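Local coordinates for protein putative mandelate racemase (Zymomonas mobilis, PDB 2OX4) that binds magnesium and, as a member of the mandelate racemase branch of the enolase superfamily, probably acts as a lyase of the dehydratase type, at residues Thr220-Val223 with Ser224-Phe228; Arg250-Lys253 with Glu254-Lys257. All coordinates share one frame; numbering follows the deposited sequence.

Interaction 1 of 2, residues Thr220-Val223 with Ser224-Phe228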
ATOM      1  N   THR C 220       2.652  13.557 -26.373  1.00 10.38           N
ATOM      2  CA  THR C 220       1.909  14.117 -25.254  1.00  9.69           C
ATOM      3  C   THR C 220       2.544  13.643 -23.937  1.00 13.87           C
ATOM      4  O   THR C 220       3.466  12.824 -23.940  1.00 10.44           O
ATOM      5  CB  THR C 220       0.420  13.691 -25.309  1.00 11.69           C
ATOM      6  OG1 THR C 220       0.323  12.278 -25.559  1.00 10.82           O
ATOM      7  CG2 THR C 220      -0.318  14.463 -26.433  1.00 12.00           C
ATOM      8  N   ASP C 221       2.064  14.182 -22.824  1.00  9.59           N
ATOM      9  CA  ASP C 221       2.330  13.595 -21.512  1.00 11.58           C
ATOM     10  C   ASP C 221       1.004  13.293 -20.830  1.00 15.74           C
ATOM     11  O   ASP C 221      -0.030  13.445 -21.455  1.00 16.42           O
ATOM     12  CB  ASP C 221       3.233  14.507 -20.673  1.00 10.53           C
ATOM     13  CG  ASP C 221       2.617  15.885 -20.372  1.00 13.45           C
ATOM     14  OD1 ASP C 221       1.375  16.065 -20.438  1.00 15.10           O
ATOM     15  OD2 ASP C 221       3.402  16.804 -20.034  1.00 14.55           O
ATOM     16  N   LEU C 222       1.048  12.875 -19.569  1.00 14.01           N
ATOM     17  CA  LEU C 222      -0.164  12.542 -18.831  1.00 17.07           C
ATOM     18  C   LEU C 222      -1.218  13.636 -18.973  1.00 11.12           C
ATOM     19  O   LEU C 222      -2.368  13.363 -19.318  1.00 12.51           O
ATOM     20  CB  LEU C 222       0.155  12.309 -17.353  1.00 17.92           C
ATOM     21  CG  LEU C 222      -1.041  12.069 -16.430  1.00 26.37           C
ATOM     22  CD1 LEU C 222      -0.633  11.235 -15.226  1.00 27.49           C
ATOM     23  CD2 LEU C 222      -1.654  13.390 -15.989  1.00 31.65           C
ATOM     24  N   VAL C 223      -0.818  14.874 -18.705  1.00 10.02           N
ATOM     25  CA  VAL C 223      -1.767  15.986 -18.586  1.00 10.30           C
ATOM     26  C   VAL C 223      -2.464  16.257 -19.933  1.00  8.89           C
ATOM     27  O   VAL C 223      -3.705  16.337 -20.012  1.00 10.67           O
ATOM     28  CB  VAL C 223      -1.051  17.257 -18.065  1.00 15.54           C
ATOM     29  CG1 VAL C 223      -2.021  18.420 -18.007  1.00 11.89           C
ATOM     30  CG2 VAL C 223      -0.434  16.981 -16.663  1.00 10.17           C
ATOM     31  N   SER C 224      -1.676  16.373 -20.988  1.00 10.25           N
ATOM     32  CA  SER C 224      -2.277  16.587 -22.305  1.00 11.92           C
ATOM     33  C   SER C 224      -3.044  15.365 -22.807  1.00 12.18           C
ATOM     34  O   SER C 224      -4.056  15.519 -23.457  1.00 11.43           O
ATOM     35  CB  SER C 224      -1.238  17.040 -23.323  1.00  9.28           C
ATOM     36  OG  SER C 224      -0.112  16.188 -23.358  1.00 12.01           O
ATOM     37  N   ALA C 225      -2.566  14.156 -22.491  1.00  9.95           N
ATOM     38  CA  ALA C 225      -3.282  12.929 -22.867  1.00 11.61           C
ATOM     39  C   ALA C 225      -4.683  12.860 -22.275  1.00  8.80           C
ATOM     40  O   ALA C 225      -5.635  12.515 -22.966  1.00 10.37           O
ATOM     41  CB  ALA C 225      -2.489  11.694 -22.461  1.00  9.90           C
ATOM     42  N   ILE C 226      -4.809  13.202 -20.995  1.00  7.50           N
ATOM     43  CA  ILE C 226      -6.095  13.178 -20.304  1.00  9.79           C
ATOM     44  C   ILE C 226      -7.019  14.223 -20.924  1.00  7.45           C
ATOM     45  O   ILE C 226      -8.189  13.954 -21.177  1.00 11.42           O
ATOM     46  CB  ILE C 226      -5.926  13.448 -18.784  1.00 10.95           C
ATOM     47  CG1 ILE C 226      -5.243  12.254 -18.085  1.00  9.44           C
ATOM     48  CG2 ILE C 226      -7.262  13.786 -18.106  1.00 10.72           C
ATOM     49  CD1 ILE C 226      -4.770  12.599 -16.661  1.00  8.54           C
ATOM     50  N   GLN C 227      -6.466  15.399 -21.186  1.00 10.60           N
ATOM     51  CA  GLN C 227      -7.232  16.516 -21.736  1.00  9.29           C
ATOM     52  C   GLN C 227      -7.808  16.158 -23.104  1.00 10.18           C
ATOM     53  O   GLN C 227      -8.989  16.424 -23.377  1.00 13.69           O
ATOM     54  CB  GLN C 227      -6.334  17.745 -21.841  1.00  8.89           C
ATOM     55  CG  GLN C 227      -7.073  19.018 -22.245  1.00 10.16           C
ATOM     56  CD  GLN C 227      -6.127  20.163 -22.483  1.00 11.40           C
ATOM     57  OE1 GLN C 227      -4.939  20.078 -22.153  1.00 13.41           O
ATOM     58  NE2 GLN C 227      -6.649  21.263 -23.024  1.00 10.49           N
ATOM     59  N   PHE C 228      -6.982  15.552 -23.948  1.00  8.93           N
ATOM     60  CA  PHE C 228      -7.432  15.122 -25.265  1.00 11.31           C
ATOM     61  C   PHE C 228      -8.412  13.949 -25.222  1.00 18.25           C
ATOM     62  O   PHE C 228      -9.385  13.939 -25.981  1.00 13.32           O
ATOM     63  CB  PHE C 228      -6.253  14.801 -26.189  1.00 10.79           C
ATOM     64  CG  PHE C 228      -6.656  14.644 -27.625  1.00 12.22           C
ATOM     65  CD1 PHE C 228      -7.427  15.627 -28.247  1.00 20.31           C
ATOM     66  CD2 PHE C 228      -6.281  13.517 -28.347  1.00 12.58           C
ATOM     67  CE1 PHE C 228      -7.813  15.487 -29.579  1.00 20.13           C
ATOM     68  CE2 PHE C 228      -6.654  13.366 -29.685  1.00 14.58           C
ATOM     69  CZ  PHE C 228      -7.423  14.356 -30.296  1.00 18.51           C
TER

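Interaction 2 of 2, residues Arg250-Lys253 with Glu254-Lys257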
ATOM      1  N   ARG C 250       4.505   4.137 -13.530  1.00  8.09           N
ATOM      2  CA  ARG C 250       3.412   4.575 -12.655  1.00 14.67           C
ATOM      3  C   ARG C 250       2.554   5.703 -13.237  1.00 12.58           C
ATOM      4  O   ARG C 250       1.372   5.780 -12.951  1.00 11.42           O
ATOM      5  CB  ARG C 250       3.912   4.973 -11.252  1.00 16.20           C
ATOM      6  CG  ARG C 250       2.779   5.206 -10.240  1.00 27.57           C
ATOM      7  CD  ARG C 250       3.293   5.688  -8.887  1.00 25.93           C
ATOM      8  NE  ARG C 250       4.018   6.956  -8.984  1.00 48.75           N
ATOM      9  CZ  ARG C 250       3.501   8.154  -8.716  1.00 49.39           C
ATOM     10  NH1 ARG C 250       4.259   9.239  -8.839  1.00 29.77           N
ATOM     11  NH2 ARG C 250       2.235   8.277  -8.324  1.00 28.26           N
ATOM     12  N   LEU C 251       3.142   6.559 -14.070  1.00  8.83           N
ATOM     13  CA  LEU C 251       2.381   7.650 -14.665  1.00 12.42           C
ATOM     14  C   LEU C 251       1.226   7.159 -15.529  1.00 11.90           C
ATOM     15  O   LEU C 251       0.188   7.811 -15.578  1.00  8.55           O
ATOM     16  CB  LEU C 251       3.278   8.606 -15.457  1.00 12.25           C
ATOM     17  CG  LEU C 251       4.357   9.294 -14.619  1.00  7.43           C
ATOM     18  CD1 LEU C 251       5.242  10.149 -15.531  1.00  9.57           C
ATOM     19  CD2 LEU C 251       3.760  10.119 -13.467  1.00 10.05           C
ATOM     20  N   LEU C 252       1.389   6.008 -16.182  1.00  9.53           N
ATOM     21  CA  LEU C 252       0.280   5.458 -16.977  1.00 10.24           C
ATOM     22  C   LEU C 252      -0.879   4.993 -16.099  1.00 11.32           C
ATOM     23  O   LEU C 252      -2.044   5.162 -16.463  1.00  9.44           O
ATOM     24  CB  LEU C 252       0.756   4.351 -17.920  1.00  9.76           C
ATOM     25  CG  LEU C 252      -0.176   4.066 -19.106  1.00 10.88           C
ATOM     26  CD1 LEU C 252      -0.204   5.266 -20.054  1.00 13.89           C
ATOM     27  CD2 LEU C 252       0.325   2.843 -19.849  1.00 11.86           C
ATOM     28  N   LYS C 253      -0.571   4.445 -14.927  1.00  6.67           N
ATOM     29  CA  LYS C 253      -1.615   4.163 -13.936  1.00  8.86           C
ATOM     30  C   LYS C 253      -2.383   5.439 -13.537  1.00  9.99           C
ATOM     31  O   LYS C 253      -3.627   5.440 -13.460  1.00  9.16           O
ATOM     32  CB  LYS C 253      -1.019   3.468 -12.701  1.00 12.50           C
ATOM     33  CG  LYS C 253      -2.060   2.980 -11.706  1.00 12.33           C
ATOM     34  CD  LYS C 253      -1.428   2.493 -10.425  1.00 20.82           C
ATOM     35  CE  LYS C 253      -2.514   2.082  -9.440  1.00 23.13           C
ATOM     36  NZ  LYS C 253      -1.970   1.851  -8.080  1.00 35.46           N
ATOM     37  N   GLU C 254      -1.648   6.526 -13.294  1.00  9.73           N
ATOM     38  CA  GLU C 254      -2.270   7.822 -12.982  1.00  8.54           C
ATOM     39  C   GLU C 254      -3.139   8.331 -14.134  1.00 11.00           C
ATOM     40  O   GLU C 254      -4.257   8.809 -13.903  1.00 14.21           O
ATOM     41  CB  GLU C 254      -1.213   8.862 -12.614  1.00 10.77           C
ATOM     42  CG  GLU C 254      -0.295   8.435 -11.480  1.00 11.28           C
ATOM     43  CD  GLU C 254      -0.980   8.313 -10.119  1.00 27.22           C
ATOM     44  OE1 GLU C 254      -0.350   7.733  -9.209  1.00 26.21           O
ATOM     45  OE2 GLU C 254      -2.124   8.794  -9.945  1.00 17.45           O
ATOM     46  N   ALA C 255      -2.637   8.210 -15.365  1.00 10.21           N
ATOM     47  CA  ALA C 255      -3.413   8.565 -16.562  1.00 12.54           C
ATOM     48  C   ALA C 255      -4.722   7.777 -16.626  1.00 12.75           C
ATOM     49  O   ALA C 255      -5.796   8.351 -16.876  1.00 13.71           O
ATOM     50  CB  ALA C 255      -2.584   8.332 -17.836  1.00 11.16           C
ATOM     51  N   LYS C 256      -4.635   6.470 -16.390  1.00 10.17           N
ATOM     52  CA  LYS C 256      -5.812   5.590 -16.496  1.00 10.88           C
ATOM     53  C   LYS C 256      -6.916   5.941 -15.501  1.00 14.00           C
ATOM     54  O   LYS C 256      -8.093   5.714 -15.778  1.00 11.05           O
ATOM     55  CB  LYS C 256      -5.431   4.118 -16.356  1.00 10.92           C
ATOM     56  CG  LYS C 256      -6.613   3.160 -16.519  1.00 16.56           C
ATOM     57  CD  LYS C 256      -6.178   1.696 -16.586  1.00 14.57           C
ATOM     58  CE  LYS C 256      -6.030   1.231 -18.032  1.00 12.43           C
ATOM     59  NZ  LYS C 256      -7.376   1.087 -18.674  1.00 11.42           N
ATOM     60  N   LYS C 257      -6.548   6.514 -14.352  1.00  9.51           N
ATOM     61  CA  LYS C 257      -7.553   7.037 -13.422  1.00 10.46           C
ATOM     62  C   LYS C 257      -8.534   8.036 -14.059  1.00 11.86           C
ATOM     63  O   LYS C 257      -9.690   8.106 -13.656  1.00 12.87           O
ATOM     64  CB  LYS C 257      -6.913   7.662 -12.178  1.00 11.51           C
ATOM     65  CG  LYS C 257      -6.126   6.681 -11.308  1.00 14.83           C
ATOM     66  CD  LYS C 257      -5.421   7.410 -10.167  1.00  9.76           C
ATOM     67  CE  LYS C 257      -4.663   6.407  -9.277  1.00 13.62           C
ATOM     68  NZ  LYS C 257      -3.845   7.115  -8.263  1.00 14.00           N
TER

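Interaction 1 of 2, residues Thr220-Val223 with Ser224-Phe228
Asp-221 O accepts from Ala-225 N at 2.8 Å, and the next two i to i+4 bonds, Ile-226 N to Leu-222 O and Gln-227 N to Val-223 O, carry the first turn of helix 222-232 onward. Asp-221 is the N-cap, and with Ser-224 it forms a reciprocal capping box. Its OD1 receives Ser-224 N at 3.1 Å in an almost straight bond (N-H...O 173°), while Ser-224 OG accepts from Asp-221 N at 3.0 Å. Both bonds of the box depend on the first torsion: CG of Asp-221 (chi1 62°) and OG of Ser-224 (chi1 52°) each sit between their own backbone N and carbonyl carbon, folded back over the main chain. Thr-220 CB lies 3.2 Å from Ser-224 OG, which also bonds to Leu-183 O; Asp-221 OD2 reaches Gly-185 N. With an alanine for Asp-221, Ser-224 N would probably lose its capping acceptor and Gly-185 N its carboxylate partner. Leu-222 and Ile-226 run side by side, with CD2 of the leucine and CD1 of the isoleucine in tight contact at 3.3 Å. The turn opens the helix of the beta-alpha-beta unit between strands 211-215 and 237-241, flanked by helices 189-206 and 250-258.

Interaction 2 of 2, residues Arg250-Lys253 with Glu254-Lys257
Arg-250 and Glu-254, one helical turn apart, are joined by charge and by backbone. The ionic part is a three-residue salt-bridge network centred on the Glu-254 carboxylate. Arg-250 NH2 meets OE1 of Glu-254 at 2.8 Å, the guanidinium and carboxylate planes being 72° apart, so a single nitrogen makes the bridge rather than a flat paired one. A bend at chi3 of the arginine (60°) swings the guanidinium round the flank of the helix, so that NH2 points forward to Glu-254, and the bend at chi2 of Glu-254 (-67°) sets its carboxylate between Arg-250 and Lys-257. On the other oxygen, Lys-257 NZ bonds to Glu-254 OE2 at 2.9 Å, coming from above the carboxylate plane at the end of an extended chain. Two cations thus share one carboxylate, which probably favours its ionised form. Arg-250 NH1 is hydrogen-bonded to Leu-279 O of a neighbouring subunit.

Among backbone bonds, Glu-254 N to Arg-250 O (3.1 Å), Ala-255 N to Leu-251 O and Lys-256 N to Leu-252 O are i to i+4 bonds of the helix. Apolar contact between the segments is slight: Leu-252 CD1 and Ala-255 CB are 4.5 Å apart. The leucine packs instead on Leu-263 of strand 263-265, onto which helix 250-258 leads from strand 237-241 in a beta-alpha-beta unit of the barrel.

How the interactions relate
Interactions 1 and 2 lie on consecutive helices of the barrel, linked through strand 237-241, with centres about 11 Å apart. They touch directly: Leu-222 CD1 of interaction 1 sits 3.5 Å from Leu-251 O and 3.6 Å from Glu-254 CB of interaction 2, thus packing against the backbone and the base of the glutamate whose carboxylate carries the ion pairs. Both also meet a neighbouring subunit, whose Glu-311 accepts a hydrogen bond from Leu-222 N through OE1 and packs on Leu-251. Neither binds the metal. Magnesium, held by Glu-215, Glu-241 and Glu-267, is about 11 Å from the side chain of Thr-220 and about 13 Å from that of Leu-252.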